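PDB 3U07: uncharacterized protein VPA0106 from Vibrio parahaemolyticus, which is of unknown function but belongs to the DUF1254/DUF1214 proteins and probably carries a signal peptide for export from the cytoplasm. Local coordinates for residues 362-370 with 391-402. The protein carries 2 engineered substitutions. Residues are numbered along the deposited sequence; the frame is centred on the assembly and turned at random.
Sequences KNDLNRHSR and EKGRADDPNFLP
Arg367 and Glu391 carry this contact, each side chain reaching across to the backbone of the other segment. Arg367 runs out with CG anti to its N (chi1 173°) and bends at chi3 (-61°), bringing NH1 to Asp397 O at 2.7 Å and Phe400 O at 3.0 Å, both oxygens near the guanidinium plane; the bond to Phe400 uses a lone pair and is nearly straight. Asp397 O also accepts from Phe400 N, on the opposite face of its plane. The Glu391 carboxylate spans the two central amides of the type I turn 363-366: OE1 takes Asp364 N at 2.7 Å and OE2 takes Leu365 N at 3.2 Å, both on the syn side but tilted from the plane, Leu365 N more so. Between these polar grips, Leu365 CD2 meets Pro402 CG at 4.1 Å, while the Pro402 ring packs across the aliphatic part of Arg367, CD to CD 3.6 Å. Arg370 NH1 lies 3.6 Å above the Arg367 guanidinium plane, its group held by NE to Ser369 O. In the second shell, Asn363 OD1 receives Arg367 N on a lone pair. The Leu401 side chain touches Val350 and Ile352 of strand 347-354 and Ile385 and Met387 of strand 382-388, between two sheets. Asp397 O and Phe400 O for Arg367, and Ser369 O for Arg370, would partly offset the arginines' repulsion; Asp364 OD2, 3.5 Å from Glu391 OE1 with carboxylate planes nearly parallel, opposes a charge that the two N-H groups probably offset.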
ATOM      1  N   LYS A 362       6.448 -24.268   1.514  1.00 55.89           N
ATOM      2  CA  LYS A 362       7.673 -24.918   1.942  1.00 56.68           C
ATOM      3  C   LYS A 362       8.291 -25.768   0.844  1.00 49.05           C
ATOM      4  O   LYS A 362       7.592 -26.465   0.112  1.00 53.42           O
ATOM      5  CB  LYS A 362       7.390 -25.802   3.163  1.00 62.43           C
ATOM      6  CG  LYS A 362       8.570 -26.653   3.614  1.00 67.18           C
ATOM      7  CD  LYS A 362       8.216 -27.480   4.836  1.00 75.67           C
ATOM      8  CE  LYS A 362       9.251 -27.286   5.929  1.00 83.17           C
ATOM      9  NZ  LYS A 362       9.374 -25.847   6.304  1.00 84.68           N
ATOM     10  N   ASN A 363       9.609 -25.683   0.723  1.00 42.37           N
ATOM     11  CA  ASN A 363      10.357 -26.479  -0.238  1.00 45.13           C
ATOM     12  C   ASN A 363      11.775 -26.570   0.316  1.00 47.92           C
ATOM     13  O   ASN A 363      12.173 -25.748   1.141  1.00 57.44           O
ATOM     14  CB  ASN A 363      10.302 -25.865  -1.650  1.00 45.92           C
ATOM     15  CG  ASN A 363      10.932 -24.492  -1.737  1.00 50.66           C
ATOM     16  OD1 ASN A 363      12.153 -24.357  -1.829  1.00 48.99           O
ATOM     17  ND2 ASN A 363      10.095 -23.458  -1.718  1.00 52.16           N
ATOM     18  N   ASP A 364      12.524 -27.581  -0.102  1.00 54.14           N
ATOM     19  CA  ASP A 364      13.873 -27.776   0.418  1.00 57.16           C
ATOM     20  C   ASP A 364      14.853 -26.639   0.189  1.00 59.95           C
ATOM     21  O   ASP A 364      15.680 -26.351   1.051  1.00 62.87           O
ATOM     22  CB  ASP A 364      14.463 -29.081  -0.123  1.00 54.86           C
ATOM     23  CG  ASP A 364      13.717 -30.301   0.374  1.00 60.32           C
ATOM     24  OD1 ASP A 364      13.214 -30.254   1.517  1.00 61.89           O
ATOM     25  OD2 ASP A 364      13.645 -31.305  -0.364  1.00 61.42           O
ATOM     26  N   LEU A 365      14.763 -25.996  -0.968  1.00 59.19           N
ATOM     27  CA  LEU A 365      15.655 -24.888  -1.300  1.00 54.71           C
ATOM     28  C   LEU A 365      15.277 -23.597  -0.584  1.00 57.85           C
ATOM     29  O   LEU A 365      16.061 -22.647  -0.544  1.00 62.42           O
ATOM     30  CB  LEU A 365      15.646 -24.646  -2.811  1.00 50.59           C
ATOM     31  CG  LEU A 365      16.545 -25.493  -3.714  1.00 52.51           C
ATOM     32  CD1 LEU A 365      16.523 -26.947  -3.288  1.00 59.65           C
ATOM     33  CD2 LEU A 365      16.082 -25.338  -5.153  1.00 45.72           C
ATOM     34  N   ASN A 366      14.081 -23.571  -0.010  1.00 59.90           N
ATOM     35  CA  ASN A 366      13.593 -22.382   0.672  1.00 64.94           C
ATOM     36  C   ASN A 366      13.696 -21.229  -0.323  1.00 60.79           C
ATOM     37  O   ASN A 366      14.122 -20.122   0.010  1.00 59.87           O
ATOM     38  CB  ASN A 366      14.426 -22.095   1.922  1.00 69.93           C
ATOM     39  CG  ASN A 366      13.563 -21.771   3.126  1.00 76.54           C
ATOM     40  OD1 ASN A 366      12.790 -20.812   3.112  1.00 76.35           O
ATOM     41  ND2 ASN A 366      13.685 -22.580   4.175  1.00 79.28           N
ATOM     42  N   ARG A 367      13.311 -21.530  -1.558  1.00 57.07           N
ATOM     43  CA  ARG A 367      13.315 -20.586  -2.665  1.00 51.48           C
ATOM     44  C   ARG A 367      11.857 -20.402  -3.059  1.00 49.22           C
ATOM     45  O   ARG A 367      11.184 -21.363  -3.435  1.00 54.26           O
ATOM     46  CB  ARG A 367      14.109 -21.161  -3.837  1.00 48.65           C
ATOM     47  CG  ARG A 367      14.029 -20.333  -5.101  1.00 48.57           C
ATOM     48  CD  ARG A 367      14.900 -20.923  -6.190  1.00 46.76           C
ATOM     49  NE  ARG A 367      16.300 -20.965  -5.785  1.00 47.18           N
ATOM     50  CZ  ARG A 367      17.288 -21.396  -6.559  1.00 47.79           C
ATOM     51  NH1 ARG A 367      17.033 -21.829  -7.785  1.00 48.81           N
ATOM     52  NH2 ARG A 367      18.534 -21.395  -6.106  1.00 50.29           N
ATOM     53  N   HIS A 368      11.375 -19.169  -2.984  1.00 42.10           N
ATOM     54  CA  HIS A 368       9.982 -18.888  -3.285  1.00 42.92           C
ATOM     55  C   HIS A 368       9.789 -17.869  -4.394  1.00 44.13           C
ATOM     56  O   HIS A 368       8.659 -17.594  -4.802  1.00 41.59           O
ATOM     57  CB  HIS A 368       9.299 -18.405  -2.008  1.00 42.29           C
ATOM     58  CG  HIS A 368       9.596 -19.267  -0.821  1.00 52.76           C
ATOM     59  ND1 HIS A 368       8.912 -20.435  -0.558  1.00 51.91           N
ATOM     60  CD2 HIS A 368      10.567 -19.181   0.120  1.00 56.42           C
ATOM     61  CE1 HIS A 368       9.451 -21.033   0.491  1.00 53.98           C
ATOM     62  NE2 HIS A 368      10.458 -20.292   0.920  1.00 56.43           N
ATOM     63  N   SER A 369      10.889 -17.312  -4.885  1.00 39.77           N
ATOM     64  CA  SER A 369      10.805 -16.318  -5.943  1.00 39.29           C
ATOM     65  C   SER A 369      12.057 -16.303  -6.810  1.00 36.56           C
ATOM     66  O   SER A 369      13.096 -16.841  -6.432  1.00 38.08           O
ATOM     67  CB  SER A 369      10.596 -14.929  -5.333  1.00 40.64           C
ATOM     68  OG  SER A 369      11.687 -14.585  -4.494  1.00 44.25           O
ATOM     69  N   ARG A 370      11.929 -15.701  -7.987  1.00 34.65           N
ATOM     70  CA  ARG A 370      13.029 -15.555  -8.936  1.00 31.81           C
ATOM     71  C   ARG A 370      12.851 -14.165  -9.538  1.00 33.79           C
ATOM     72  O   ARG A 370      11.724 -13.670  -9.637  1.00 28.28           O
ATOM     73  CB  ARG A 370      12.947 -16.605 -10.045  1.00 25.37           C
ATOM     74  CG  ARG A 370      13.328 -18.020  -9.632  1.00 34.70           C
ATOM     75  CD  ARG A 370      14.830 -18.160  -9.401  1.00 29.76           C
ATOM     76  NE  ARG A 370      15.233 -17.760  -8.057  1.00 37.90           N
ATOM     77  CZ  ARG A 370      16.486 -17.801  -7.611  1.00 41.23           C
ATOM     78  NH1 ARG A 370      17.462 -18.224  -8.403  1.00 35.84           N
ATOM     79  NH2 ARG A 370      16.762 -17.422  -6.371  1.00 38.36           N
ATOM     80  N   GLU A 391      12.655 -30.733  -6.965  1.00 42.40           N
ATOM     81  CA  GLU A 391      13.812 -29.860  -6.819  1.00 51.46           C
ATOM     82  C   GLU A 391      15.143 -30.596  -6.692  1.00 62.92           C
ATOM     83  O   GLU A 391      16.150 -30.002  -6.308  1.00 66.27           O
ATOM     84  CB  GLU A 391      13.609 -28.931  -5.618  1.00 49.72           C
ATOM     85  CG  GLU A 391      12.775 -29.524  -4.498  1.00 55.68           C
ATOM     86  CD  GLU A 391      12.638 -28.585  -3.314  1.00 66.18           C
ATOM     87  OE1 GLU A 391      11.939 -28.949  -2.343  1.00 67.93           O
ATOM     88  OE2 GLU A 391      13.231 -27.484  -3.351  1.00 66.45           O
ATOM     89  N   LYS A 392      15.148 -31.883  -7.029  1.00 68.23           N
ATOM     90  CA  LYS A 392      16.363 -32.688  -6.950  1.00 68.57           C
ATOM     91  C   LYS A 392      17.371 -32.272  -8.021  1.00 64.01           C
ATOM     92  O   LYS A 392      17.114 -32.423  -9.215  1.00 60.39           O
ATOM     93  CB  LYS A 392      16.015 -34.176  -7.103  1.00 74.57           C
ATOM     94  CG  LYS A 392      14.991 -34.664  -6.079  1.00 82.49           C
ATOM     95  CD  LYS A 392      14.747 -36.176  -6.119  1.00 89.68           C
ATOM     96  CE  LYS A 392      13.620 -36.576  -7.069  1.00 89.74           C
ATOM     97  NZ  LYS A 392      14.096 -36.987  -8.420  1.00 89.37           N
ATOM     98  N   GLY A 393      18.508 -31.732  -7.581  1.00 61.82           N
ATOM     99  CA  GLY A 393      19.551 -31.305  -8.500  1.00 64.54           C
ATOM    100  C   GLY A 393      19.358 -29.932  -9.117  1.00 68.05           C
ATOM    101  O   GLY A 393      19.903 -29.645 -10.182  1.00 65.38           O
ATOM    102  N   ARG A 394      18.602 -29.072  -8.441  1.00 69.77           N
ATOM    103  CA  ARG A 394      18.330 -27.728  -8.949  1.00 65.58           C
ATOM    104  C   ARG A 394      18.968 -26.615  -8.121  1.00 68.28           C
ATOM    105  O   ARG A 394      18.940 -25.453  -8.522  1.00 74.99           O
ATOM    106  CB  ARG A 394      16.821 -27.491  -9.007  1.00 57.05           C
ATOM    107  CG  ARG A 394      16.034 -28.568  -9.726  1.00 50.69           C
ATOM    108  CD  ARG A 394      16.071 -28.408 -11.227  1.00 47.18           C
ATOM    109  NE  ARG A 394      15.019 -29.212 -11.844  1.00 54.82           N
ATOM    110  CZ  ARG A 394      14.690 -29.164 -13.131  1.00 61.45           C
ATOM    111  NH1 ARG A 394      15.332 -28.347 -13.955  1.00 61.47           N
ATOM    112  NH2 ARG A 394      13.711 -29.933 -13.592  1.00 64.14           N
ATOM    113  N   ALA A 395      19.528 -26.963  -6.966  1.00 62.94           N
ATOM    114  CA  ALA A 395      20.157 -25.968  -6.103  1.00 61.73           C
ATOM    115  C   ALA A 395      21.157 -25.125  -6.883  1.00 60.25           C
ATOM    116  O   ALA A 395      21.367 -23.951  -6.576  1.00 60.47           O
ATOM    117  CB  ALA A 395      20.849 -26.650  -4.934  1.00 63.27           C
ATOM    118  N   ASP A 396      21.768 -25.724  -7.900  1.00 61.59           N
ATOM    119  CA  ASP A 396      22.741 -25.019  -8.726  1.00 67.60           C
ATOM    120  C   ASP A 396      22.103 -24.398  -9.968  1.00 63.87           C
ATOM    121  O   ASP A 396      22.804 -23.976 -10.890  1.00 60.64           O
ATOM    122  CB  ASP A 396      23.869 -25.969  -9.146  1.00 78.89           C
ATOM    123  CG  ASP A 396      23.351 -27.273  -9.726  1.00 86.85           C
ATOM    124  OD1 ASP A 396      22.438 -27.233 -10.578  1.00 87.16           O
ATOM    125  OD2 ASP A 396      23.868 -28.343  -9.333  1.00 87.96           O
ATOM    126  N   ASP A 397      20.774 -24.344  -9.994  1.00 60.90           N
ATOM    127  CA  ASP A 397      20.055 -23.766 -11.126  1.00 57.70           C
ATOM    128  C   ASP A 397      19.338 -22.484 -10.704  1.00 52.90           C
ATOM    129  O   ASP A 397      18.300 -22.526 -10.037  1.00 46.38           O
ATOM    130  CB  ASP A 397      19.034 -24.754 -11.681  1.00 55.89           C
ATOM    131  CG  ASP A 397      18.421 -24.276 -12.978  1.00 52.80           C
ATOM    132  OD1 ASP A 397      18.582 -23.081 -13.301  1.00 47.34           O
ATOM    133  OD2 ASP A 397      17.778 -25.090 -13.672  1.00 55.77           O
ATOM    134  N   PRO A 398      19.878 -21.324 -11.109  1.00 53.87           N
ATOM    135  CA  PRO A 398      19.301 -20.020 -10.775  1.00 56.85           C
ATOM    136  C   PRO A 398      17.942 -19.753 -11.416  1.00 50.94           C
ATOM    137  O   PRO A 398      17.168 -18.949 -10.905  1.00 49.68           O
ATOM    138  CB  PRO A 398      20.367 -19.049 -11.264  1.00 54.78           C
ATOM    139  CG  PRO A 398      20.837 -19.716 -12.509  1.00 55.68           C
ATOM    140  CD  PRO A 398      20.999 -21.161 -12.055  1.00 53.67           C
ATOM    141  N   ASN A 399      17.659 -20.423 -12.532  1.00 48.72           N
ATOM    142  CA  ASN A 399      16.388 -20.232 -13.225  1.00 42.58           C
ATOM    143  C   ASN A 399      15.299 -21.192 -12.759  1.00 42.53           C
ATOM    144  O   ASN A 399      14.177 -21.166 -13.268  1.00 43.37           O
ATOM    145  CB  ASN A 399      16.572 -20.362 -14.740  1.00 35.84           C
ATOM    146  CG  ASN A 399      17.479 -19.289 -15.310  1.00 42.92           C
ATOM    147  OD1 ASN A 399      17.604 -18.205 -14.743  1.00 48.11           O
ATOM    148  ND2 ASN A 399      18.104 -19.580 -16.445  1.00 36.79           N
ATOM    149  N   PHE A 400      15.622 -22.036 -11.787  1.00 38.25           N
ATOM    150  CA  PHE A 400      14.641 -22.983 -11.279  1.00 33.35           C
ATOM    151  C   PHE A 400      13.838 -22.408 -10.123  1.00 34.84           C
ATOM    152  O   PHE A 400      14.402 -21.913  -9.143  1.00 32.85           O
ATOM    153  CB  PHE A 400      15.309 -24.274 -10.802  1.00 33.72           C
ATOM    154  CG  PHE A 400      14.333 -25.290 -10.290  1.00 37.70           C
ATOM    155  CD1 PHE A 400      13.608 -26.078 -11.175  1.00 37.43           C
ATOM    156  CD2 PHE A 400      14.082 -25.405  -8.926  1.00 39.57           C
ATOM    157  CE1 PHE A 400      12.646 -26.966 -10.712  1.00 39.03           C
ATOM    158  CE2 PHE A 400      13.122 -26.288  -8.451  1.00 38.81           C
ATOM    159  CZ  PHE A 400      12.400 -27.070  -9.345  1.00 41.28           C
ATOM    160  N   LEU A 401      12.517 -22.483 -10.235  1.00 35.37           N
ATOM    161  CA  LEU A 401      11.652 -21.980  -9.182  1.00 36.99           C
ATOM    162  C   LEU A 401      10.765 -23.108  -8.682  1.00 39.31           C
ATOM    163  O   LEU A 401       9.923 -23.622  -9.420  1.00 39.11           O
ATOM    164  CB  LEU A 401      10.795 -20.811  -9.699  1.00 27.84           C
ATOM    165  CG  LEU A 401       9.787 -20.176  -8.734  1.00 31.42           C
ATOM    166  CD1 LEU A 401      10.430 -19.900  -7.376  1.00 31.77           C
ATOM    167  CD2 LEU A 401       9.260 -18.884  -9.350  1.00 37.75           C
ATOM    168  N   PRO A 402      10.964 -23.527  -7.419  1.00 44.22           N
ATOM    169  CA  PRO A 402      10.184 -24.600  -6.803  1.00 39.40           C
ATOM    170  C   PRO A 402       8.706 -24.239  -6.803  1.00 36.79           C
ATOM    171  O   PRO A 402       8.344 -23.071  -6.687  1.00 31.12           O
ATOM    172  CB  PRO A 402      10.751 -24.671  -5.385  1.00 38.13           C
ATOM    173  CG  PRO A 402      12.169 -24.254  -5.570  1.00 44.96           C
ATOM    174  CD  PRO A 402      12.022 -23.070  -6.501  1.00 48.91           C
TER